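Local coordinates for devB protein (Vibrio cholerae O1 biovar eltor str. N16961, PDB 1Y89) that probably hydrolyses 6-phosphogluconolactone to 6-phosphogluconate in the pentose phosphate pathway, at residues E83-A86 with L87-K91; R101-G104 with E105-P108; K5-T9 with A10-V14. All blocks are in the same frame, centred on the assembly; numbering follows the deposited sequence.

The three contacts are local ones, each inside one unbroken stretch of chain. Interaction 3 comes first in sequence and joins strand 2-7 to helix 10-25. Interaction 1 covers the last turns of helix 80-89 and the residues just after it. Interaction 2 follows in the loop before helix 108-122. The centres of interactions 1 and 2 are about 18 Å apart, and their nearest atoms about 7 Å. Interactions 2 and 3 lie on opposite sides of the chain's centre, with centres about 33 Å apart. Helix 39-48 is a shared neighbour of interactions 1 and 3. A bound polyether, PE5, lies about 11 Å from the side chain of Phe7 in interaction 3.

Interaction 1 (E83-A86 with L87-K91); sequences EANA and LLFSK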
ATOM      1  N   GLU A  83     -11.669 -26.799   2.657  1.00 23.25           N
ATOM      2  CA  GLU A  83     -12.410 -25.711   2.001  1.00 24.59           C
ATOM      3  C   GLU A  83     -11.652 -25.058   0.801  1.00 23.50           C
ATOM      4  O   GLU A  83     -12.253 -24.765  -0.247  1.00 22.90           O
ATOM      5  CB  GLU A  83     -12.861 -24.671   3.029  1.00 25.37           C
ATOM      6  CG  GLU A  83     -13.694 -23.561   2.438  1.00 33.88           C
ATOM      7  CD  GLU A  83     -14.775 -23.073   3.413  1.00 42.52           C
ATOM      8  OE1 GLU A  83     -14.415 -22.391   4.425  1.00 45.11           O
ATOM      9  OE2 GLU A  83     -15.966 -23.399   3.159  1.00 43.44           O
ATOM     10  N   ALA A  84     -10.343 -24.841   0.958  1.00 22.31           N
ATOM     11  CA  ALA A  84      -9.487 -24.379  -0.134  1.00 21.77           C
ATOM     12  C   ALA A  84      -9.548 -25.349  -1.300  1.00 22.32           C
ATOM     13  O   ALA A  84      -9.614 -24.937  -2.472  1.00 21.87           O
ATOM     14  CB  ALA A  84      -8.005 -24.182   0.355  1.00 22.10           C
ATOM     15  N   ASN A  85      -9.548 -26.644  -0.989  1.00 21.46           N
ATOM     16  CA  ASN A  85      -9.641 -27.628  -2.037  1.00 21.88           C
ATOM     17  C   ASN A  85     -11.016 -27.637  -2.755  1.00 21.64           C
ATOM     18  O   ASN A  85     -11.069 -27.715  -3.981  1.00 21.37           O
ATOM     19  CB  ASN A  85      -9.310 -29.039  -1.496  1.00 20.92           C
ATOM     20  CG  ASN A  85      -9.295 -30.087  -2.609  1.00 23.80           C
ATOM     21  OD1 ASN A  85      -8.582 -29.953  -3.608  1.00 24.31           O
ATOM     22  ND2 ASN A  85     -10.068 -31.132  -2.430  1.00 26.79           N
ATOM     23  N   ALA A  86     -12.107 -27.598  -1.996  1.00 21.21           N
ATOM     24  CA  ALA A  86     -13.447 -27.569  -2.590  1.00 21.78           C
ATOM     25  C   ALA A  86     -13.634 -26.333  -3.466  1.00 21.70           C
ATOM     26  O   ALA A  86     -14.174 -26.436  -4.592  1.00 21.69           O
ATOM     27  CB  ALA A  86     -14.509 -27.621  -1.507  1.00 23.00           C
ATOM     28  N   LEU A  87     -13.134 -25.187  -3.007  1.00 20.06           N
ATOM     29  CA  LEU A  87     -13.405 -23.926  -3.732  1.00 21.31           C
ATOM     30  C   LEU A  87     -12.400 -23.602  -4.839  1.00 21.41           C
ATOM     31  O   LEU A  87     -12.747 -22.923  -5.818  1.00 20.12           O
ATOM     32  CB  LEU A  87     -13.525 -22.729  -2.777  1.00 20.93           C
ATOM     33  CG  LEU A  87     -14.684 -22.785  -1.752  1.00 21.43           C
ATOM     34  CD1 LEU A  87     -14.515 -21.598  -0.749  1.00 23.09           C
ATOM     35  CD2 LEU A  87     -16.059 -22.744  -2.420  1.00 22.71           C
ATOM     36  N   LEU A  88     -11.157 -24.051  -4.649  1.00 20.41           N
ATOM     37  CA  LEU A  88     -10.071 -23.689  -5.567  1.00 21.11           C
ATOM     38  C   LEU A  88      -9.321 -24.875  -6.159  1.00 20.60           C
ATOM     39  O   LEU A  88      -9.365 -25.093  -7.395  1.00 19.45           O
ATOM     40  CB  LEU A  88      -9.064 -22.725  -4.903  1.00 20.36           C
ATOM     41  CG  LEU A  88      -7.824 -22.336  -5.730  1.00 20.93           C
ATOM     42  CD1 LEU A  88      -8.253 -21.704  -7.117  1.00 18.90           C
ATOM     43  CD2 LEU A  88      -6.926 -21.361  -4.942  1.00 22.02           C
ATOM     44  N   PHE A  89      -8.591 -25.617  -5.318  1.00 20.51           N
ATOM     45  CA  PHE A  89      -7.616 -26.559  -5.890  1.00 21.72           C
ATOM     46  C   PHE A  89      -8.275 -27.558  -6.826  1.00 22.34           C
ATOM     47  O   PHE A  89      -7.718 -27.893  -7.866  1.00 22.91           O
ATOM     48  CB  PHE A  89      -6.801 -27.315  -4.816  1.00 20.91           C
ATOM     49  CG  PHE A  89      -6.184 -26.416  -3.794  1.00 22.39           C
ATOM     50  CD1 PHE A  89      -5.645 -25.185  -4.160  1.00 21.10           C
ATOM     51  CD2 PHE A  89      -6.128 -26.810  -2.455  1.00 24.32           C
ATOM     52  CE1 PHE A  89      -5.063 -24.354  -3.205  1.00 25.57           C
ATOM     53  CE2 PHE A  89      -5.570 -25.980  -1.512  1.00 24.02           C
ATOM     54  CZ  PHE A  89      -5.042 -24.744  -1.888  1.00 22.67           C
ATOM     55  N   SER A  90      -9.460 -28.033  -6.463  1.00 22.85           N
ATOM     56  CA  SER A  90     -10.182 -28.986  -7.317  1.00 24.29           C
ATOM     57  C   SER A  90     -10.683 -28.365  -8.643  1.00 25.65           C
ATOM     58  O   SER A  90     -11.247 -29.068  -9.488  1.00 25.78           O
ATOM     59  CB  SER A  90     -11.359 -29.556  -6.544  1.00 24.33           C
ATOM     60  OG  SER A  90     -12.327 -28.548  -6.355  1.00 22.29           O
ATOM     61  N   LYS A  91     -10.505 -27.055  -8.814  1.00 26.07           N
ATOM     62  CA  LYS A  91     -11.014 -26.357 -10.001  1.00 27.42           C
ATOM     63  C   LYS A  91      -9.888 -25.863 -10.901  1.00 27.89           C
ATOM     64  O   LYS A  91     -10.153 -25.146 -11.883  1.00 29.33           O
ATOM     65  CB  LYS A  91     -11.868 -25.138  -9.604  1.00 27.25           C
ATOM     66  CG  LYS A  91     -12.840 -25.359  -8.475  1.00 27.77           C
ATOM     67  CD  LYS A  91     -13.972 -26.211  -8.906  1.00 30.88           C
ATOM     68  CE  LYS A  91     -14.921 -26.406  -7.762  1.00 31.79           C
ATOM     69  NZ  LYS A  91     -16.000 -27.321  -8.185  1.00 34.95           N
TER
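The Phe89 ring has the backbone of Ala84 over one face, with Ala84 O 3.9 Å above the ring plane and displaced from the ring centre. Near its CD2 corner, Asn85 CA approaches obliquely. Ala84 CB meets the ring at CE2, at 3.6 Å. Phe89 CG is turned away from its own carbonyl carbon (chi1 -51°), which brings the ring back along the preceding turn. The Asn85 amide plane is 37° from the ring plane, and its OD1 touches Phe89 CB at 3.4 Å. On another side of the helix, the Glu83 and Leu87 side chains lie alongside each other, meeting at Glu83 CG and Leu87 CD1.

The backbone changes its spacing here. Leu87 N bonds to Glu83 O in the usual alpha-helical way. Ala84 O then takes two donors, Leu88 N at 2.8 Å and Phe89 N at 3.1 Å, from opposite faces of its carbonyl plane. Asn85 O is also gripped twice, by Ser90 N at 3.0 Å and by Ser90 OG at 2.8 Å, both in its carbonyl plane. Ala84, Leu87 and Leu88 pack on Phe45 of helix 39-48. The shift from i+4 to i+5 bonding is a pi-turn, here near the C-terminal end of helix 80-89.

Interaction 2 (R101-G104 with E105-P108); sequences RILG and ENEP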
ATOM      1  N   ARG A 101      -0.267 -29.367   2.526  1.00 22.55           N
ATOM      2  CA  ARG A 101      -1.230 -29.229   3.613  1.00 22.70           C
ATOM      3  C   ARG A 101      -0.691 -29.721   4.939  1.00 22.15           C
ATOM      4  O   ARG A 101       0.229 -30.561   4.995  1.00 21.03           O
ATOM      5  CB  ARG A 101      -2.572 -29.858   3.288  1.00 23.85           C
ATOM      6  CG  ARG A 101      -2.580 -31.356   3.307  1.00 24.02           C
ATOM      7  CD  ARG A 101      -3.990 -31.911   3.202  1.00 24.08           C
ATOM      8  NE  ARG A 101      -3.881 -33.360   3.172  1.00 22.69           N
ATOM      9  CZ  ARG A 101      -4.123 -34.165   4.191  1.00 21.66           C
ATOM     10  NH1 ARG A 101      -4.563 -33.685   5.342  1.00 22.60           N
ATOM     11  NH2 ARG A 101      -3.965 -35.466   4.033  1.00 21.42           N
ATOM     12  N   ILE A 102      -1.276 -29.207   6.011  1.00 21.60           N
ATOM     13  CA  ILE A 102      -1.015 -29.782   7.321  1.00 21.74           C
ATOM     14  C   ILE A 102      -1.891 -31.031   7.431  1.00 21.84           C
ATOM     15  O   ILE A 102      -3.097 -30.977   7.106  1.00 22.04           O
ATOM     16  CB  ILE A 102      -1.332 -28.747   8.436  1.00 21.63           C
ATOM     17  CG1 ILE A 102      -0.335 -27.564   8.338  1.00 21.15           C
ATOM     18  CG2 ILE A 102      -1.300 -29.405   9.850  1.00 20.88           C
ATOM     19  CD1 ILE A 102      -0.663 -26.353   9.206  1.00 21.48           C
ATOM     20  N   LEU A 103      -1.314 -32.129   7.899  1.00 21.23           N
ATOM     21  CA  LEU A 103      -2.050 -33.390   8.005  1.00 21.41           C
ATOM     22  C   LEU A 103      -2.906 -33.398   9.291  1.00 21.87           C
ATOM     23  O   LEU A 103      -2.495 -33.927  10.346  1.00 23.13           O
ATOM     24  CB  LEU A 103      -1.073 -34.583   7.973  1.00 20.84           C
ATOM     25  CG  LEU A 103      -0.093 -34.570   6.792  1.00 20.23           C
ATOM     26  CD1 LEU A 103       0.816 -35.852   6.846  1.00 20.27           C
ATOM     27  CD2 LEU A 103      -0.807 -34.493   5.431  1.00 19.24           C
ATOM     28  N   GLY A 104      -4.099 -32.828   9.192  1.00 21.65           N
ATOM     29  CA  GLY A 104      -4.969 -32.671  10.347  1.00 22.73           C
ATOM     30  C   GLY A 104      -5.507 -33.992  10.898  1.00 22.53           C
ATOM     31  O   GLY A 104      -5.988 -34.043  12.024  1.00 23.08           O
ATOM     32  N   GLU A 105      -5.446 -35.051  10.107  1.00 22.63           N
ATOM     33  CA  GLU A 105      -5.946 -36.351  10.546  1.00 23.10           C
ATOM     34  C   GLU A 105      -4.928 -37.093  11.407  1.00 23.48           C
ATOM     35  O   GLU A 105      -5.236 -38.142  11.948  1.00 23.16           O
ATOM     36  CB  GLU A 105      -6.367 -37.228   9.346  1.00 23.68           C
ATOM     37  CG  GLU A 105      -5.218 -37.692   8.401  1.00 22.97           C
ATOM     38  CD  GLU A 105      -4.818 -36.655   7.341  1.00 26.56           C
ATOM     39  OE1 GLU A 105      -4.928 -35.413   7.579  1.00 24.99           O
ATOM     40  OE2 GLU A 105      -4.361 -37.088   6.264  1.00 25.75           O
ATOM     41  N   ASN A 106      -3.714 -36.563  11.521  1.00 23.08           N
ATOM     42  CA  ASN A 106      -2.630 -37.302  12.147  1.00 23.69           C
ATOM     43  C   ASN A 106      -2.420 -36.852  13.577  1.00 23.51           C
ATOM     44  O   ASN A 106      -2.995 -35.846  14.005  1.00 22.84           O
ATOM     45  CB  ASN A 106      -1.340 -37.127  11.340  1.00 24.19           C
ATOM     46  CG  ASN A 106      -1.309 -37.984  10.090  1.00 25.77           C
ATOM     47  OD1 ASN A 106      -2.257 -38.712   9.800  1.00 26.45           O
ATOM     48  ND2 ASN A 106      -0.196 -37.926   9.361  1.00 26.15           N
ATOM     49  N   GLU A 107      -1.614 -37.602  14.324  1.00 22.90           N
ATOM     50  CA  GLU A 107      -1.279 -37.211  15.703  1.00 23.04           C
ATOM     51  C   GLU A 107      -0.664 -35.798  15.675  1.00 22.75           C
ATOM     52  O   GLU A 107       0.341 -35.561  14.967  1.00 21.73           O
ATOM     53  CB  GLU A 107      -0.343 -38.249  16.344  1.00 23.37           C
ATOM     54  CG  GLU A 107      -0.172 -38.097  17.846  1.00 25.55           C
ATOM     55  CD  GLU A 107       0.805 -36.975  18.206  1.00 26.69           C
ATOM     56  OE1 GLU A 107       1.945 -36.994  17.682  1.00 26.06           O
ATOM     57  OE2 GLU A 107       0.424 -36.065  18.990  1.00 28.13           O
ATOM     58  N   PRO A 108      -1.271 -34.850  16.410  1.00 22.91           N
ATOM     59  CA  PRO A 108      -0.893 -33.423  16.219  1.00 22.83           C
ATOM     60  C   PRO A 108       0.539 -33.050  16.526  1.00 22.23           C
ATOM     61  O   PRO A 108       1.092 -32.239  15.800  1.00 21.20           O
ATOM     62  CB  PRO A 108      -1.829 -32.672  17.182  1.00 23.07           C
ATOM     63  CG  PRO A 108      -2.988 -33.610  17.326  1.00 24.56           C
ATOM     64  CD  PRO A 108      -2.357 -34.976  17.400  1.00 22.94           C
TER
HETATM   65  O   HOH W   1      -2.547 -33.076  13.172  1.00 21.10           O
HETATM   66  O   HOH W   2      -5.664 -35.426  14.486  1.00 25.35           O
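Arg101 and Glu105 form a surface salt bridge, from Arg101, just before a type I beta turn (Leu103 to Asn106), to Glu105 within that turn. The turn belongs to the loop between helix 80-89 and helix 108-122. The guanidinium meets the carboxylate end-on. NH1 of Arg101 bonds to OE1 of Glu105 at 2.9 Å, and NH2 of Arg101 to OE2 of Glu105 at 2.8 Å. Both bonds are nearly straight, and each oxygen uses its syn lone pair. The two planes are only 6° apart, so this is a flat bidentate pair. The paired bonds fix how both groups are rotated.

The two side chains reach this position differently. The arginine is extended from CG to NE. The glutamate bends at chi2 (-83°), which folds its carboxylate back toward the arginine. The side chains cross at about a right angle. Leu103 CD2 lies 3.5 Å above the centre of the guanidinium, covering one face with a methyl group. Pro74 touches both Arg101 and Glu105.

The turn is closed by Asn106 N, which donates to Leu103 O at 3.1 Å from above the carbonyl plane. Leu103 is also the centre of an inverse gamma turn, and its N bonds to Glu111 of helix 108-122. Just beyond, Glu107 is the N-cap of that helix; its carboxylate accepts from Gln109 N and Ala110 N. Two waters add to the turn. One links Leu103 O to Asn106 O, and the other links Gly104 O to the same Asn106 O. The Leu103 and Asn106 side chains lie side by side and point the same way, with CD1 of Leu103 3.4 Å from ND2 of Asn106.

Interaction 3 (K5-T9 with A10-V14); sequences KIFPT and ADAVV
Phe7 and Val13 form the main fit of this strand-to-helix corner. The backbone at Val13 is the bump, and the flat face of the Phe7 ring receives it. Val13 CA sits 4.0 Å from the ring centroid and only 11° off the ring normal, a CH-pi contact. Val13 CG2 reaches the ring's CD1 side, at 3.5 Å from Phe7 CD1. On the CD2 side, Ala12 O approaches obliquely and Ala12 CB lies 3.9 Å from Phe7 CD2. The ring thus lies against Ala12 and Val13, with the valine methyl near one ortho carbon and the alanine near the other.

Ala12 CB is a second, smaller bump. It fits among Phe7, Pro8 CD and Thr9 OG1, touching Thr9 OG1 at 3.4 Å. Thr9 is the N-cap of helix 10-25. Its OG1 stands between its own backbone N and carbonyl carbon (chi1 64°), facing the helix start, and accepts from Ala12 N at 3.0 Å. This satisfies an amide in the first turn. Thr9 O receives weak bonds from Ala12 N and Val13 N.

The corner ends strand 2-7 and opens helix 10-25. Phe7 is bonded through its backbone to Leu229 in the neighbouring parallel strand 224-230. Val13 also packs on Tyr228 of that strand. Lys5 and Ile6 pair antiparallel with a strand of the second subunit, so the sheet continues across the dimer interface. Further round the helix, Ala10 and Val14 pack against helix 39-48, through Met43, Leu44 and Leu47.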
ATOM      1  N   LYS A   5      -4.509  -0.617   4.044  1.00 23.71           N
ATOM      2  CA  LYS A   5      -5.324  -0.385   2.862  1.00 25.13           C
ATOM      3  C   LYS A   5      -6.793  -0.460   3.246  1.00 24.99           C
ATOM      4  O   LYS A   5      -7.213  -1.417   3.888  1.00 24.49           O
ATOM      5  CB  LYS A   5      -5.014  -1.423   1.794  1.00 25.23           C
ATOM      6  CG  LYS A   5      -3.552  -1.499   1.398  1.00 30.07           C
ATOM      7  CD  LYS A   5      -3.398  -2.376   0.163  1.00 36.42           C
ATOM      8  CE  LYS A   5      -2.025  -2.216  -0.448  1.00 39.85           C
ATOM      9  NZ  LYS A   5      -2.206  -2.078  -1.912  1.00 43.05           N
ATOM     10  N   ILE A   6      -7.570   0.546   2.864  1.00 24.21           N
ATOM     11  CA  ILE A   6      -9.035   0.529   3.086  1.00 23.87           C
ATOM     12  C   ILE A   6      -9.707   0.562   1.713  1.00 23.48           C
ATOM     13  O   ILE A   6      -9.510   1.499   0.948  1.00 22.67           O
ATOM     14  CB  ILE A   6      -9.503   1.711   3.973  1.00 24.41           C
ATOM     15  CG1 ILE A   6      -8.724   1.742   5.325  1.00 24.79           C
ATOM     16  CG2 ILE A   6     -11.065   1.699   4.183  1.00 24.29           C
ATOM     17  CD1 ILE A   6      -8.973   3.005   6.129  1.00 25.37           C
ATOM     18  N   PHE A   7     -10.443  -0.498   1.415  1.00 22.83           N
ATOM     19  CA  PHE A   7     -11.114  -0.717   0.134  1.00 22.66           C
ATOM     20  C   PHE A   7     -12.591  -0.472   0.322  1.00 22.67           C
ATOM     21  O   PHE A   7     -13.125  -0.680   1.417  1.00 23.22           O
ATOM     22  CB  PHE A   7     -10.943  -2.173  -0.327  1.00 21.92           C
ATOM     23  CG  PHE A   7      -9.510  -2.563  -0.662  1.00 24.50           C
ATOM     24  CD1 PHE A   7      -8.642  -3.020   0.325  1.00 24.49           C
ATOM     25  CD2 PHE A   7      -9.045  -2.471  -1.983  1.00 25.68           C
ATOM     26  CE1 PHE A   7      -7.323  -3.394  -0.003  1.00 24.90           C
ATOM     27  CE2 PHE A   7      -7.733  -2.822  -2.307  1.00 24.34           C
ATOM     28  CZ  PHE A   7      -6.888  -3.288  -1.330  1.00 22.90           C
ATOM     29  N   PRO A   8     -13.271  -0.102  -0.760  1.00 23.50           N
ATOM     30  CA  PRO A   8     -14.692   0.229  -0.642  1.00 23.85           C
ATOM     31  C   PRO A   8     -15.608  -1.007  -0.478  1.00 24.45           C
ATOM     32  O   PRO A   8     -16.723  -0.869   0.008  1.00 24.77           O
ATOM     33  CB  PRO A   8     -14.975   0.964  -1.960  1.00 24.30           C
ATOM     34  CG  PRO A   8     -14.031   0.284  -2.967  1.00 24.06           C
ATOM     35  CD  PRO A   8     -12.760   0.029  -2.154  1.00 22.56           C
ATOM     36  N   THR A   9     -15.137  -2.197  -0.890  1.00 23.71           N
ATOM     37  CA  THR A   9     -15.975  -3.403  -0.920  1.00 23.07           C
ATOM     38  C   THR A   9     -15.078  -4.603  -0.645  1.00 22.85           C
ATOM     39  O   THR A   9     -13.851  -4.519  -0.841  1.00 21.76           O
ATOM     40  CB  THR A   9     -16.633  -3.649  -2.309  1.00 22.95           C
ATOM     41  OG1 THR A   9     -15.607  -3.901  -3.264  1.00 24.03           O
ATOM     42  CG2 THR A   9     -17.507  -2.449  -2.797  1.00 23.65           C
ATOM     43  N   ALA A  10     -15.676  -5.715  -0.200  1.00 22.50           N
ATOM     44  CA  ALA A  10     -14.920  -6.963  -0.037  1.00 22.58           C
ATOM     45  C   ALA A  10     -14.408  -7.460  -1.390  1.00 22.53           C
ATOM     46  O   ALA A  10     -13.328  -8.051  -1.458  1.00 20.95           O
ATOM     47  CB  ALA A  10     -15.786  -8.055   0.626  1.00 23.94           C
ATOM     48  N   ASP A  11     -15.207  -7.274  -2.457  1.00 21.44           N
ATOM     49  CA  ASP A  11     -14.756  -7.681  -3.810  1.00 22.25           C
ATOM     50  C   ASP A  11     -13.403  -7.018  -4.162  1.00 21.64           C
ATOM     51  O   ASP A  11     -12.534  -7.647  -4.730  1.00 21.57           O
ATOM     52  CB  ASP A  11     -15.787  -7.301  -4.896  1.00 21.97           C
ATOM     53  CG  ASP A  11     -16.951  -8.312  -5.025  1.00 24.52           C
ATOM     54  OD1 ASP A  11     -16.819  -9.486  -4.634  1.00 26.69           O
ATOM     55  OD2 ASP A  11     -18.011  -7.936  -5.572  1.00 23.79           O
ATOM     56  N   ALA A  12     -13.261  -5.733  -3.835  1.00 21.90           N
ATOM     57  CA  ALA A  12     -12.054  -4.952  -4.173  1.00 20.68           C
ATOM     58  C   ALA A  12     -10.873  -5.455  -3.389  1.00 20.33           C
ATOM     59  O   ALA A  12      -9.762  -5.472  -3.916  1.00 19.81           O
ATOM     60  CB  ALA A  12     -12.265  -3.470  -3.861  1.00 20.89           C
ATOM     61  N   VAL A  13     -11.096  -5.825  -2.125  1.00 19.82           N
ATOM     62  CA  VAL A  13     -10.009  -6.449  -1.317  1.00 20.82           C
ATOM     63  C   VAL A  13      -9.487  -7.685  -2.012  1.00 21.11           C
ATOM     64  O   VAL A  13      -8.293  -7.837  -2.247  1.00 21.12           O
ATOM     65  CB  VAL A  13     -10.493  -6.866   0.114  1.00 20.04           C
ATOM     66  CG1 VAL A  13      -9.378  -7.624   0.823  1.00 21.17           C
ATOM     67  CG2 VAL A  13     -10.943  -5.625   0.953  1.00 19.75           C
ATOM     68  N   VAL A  14     -10.393  -8.603  -2.337  1.00 21.09           N
ATOM     69  CA  VAL A  14      -9.969  -9.899  -2.876  1.00 22.30           C
ATOM     70  C   VAL A  14      -9.390  -9.765  -4.301  1.00 21.72           C
ATOM     71  O   VAL A  14      -8.476 -10.483  -4.661  1.00 21.97           O
ATOM     72  CB  VAL A  14     -11.119 -10.885  -2.748  1.00 24.06           C
ATOM     73  CG1 VAL A  14     -10.915 -12.037  -3.599  1.00 29.80           C
ATOM     74  CG2 VAL A  14     -11.212 -11.327  -1.238  1.00 23.50           C
TER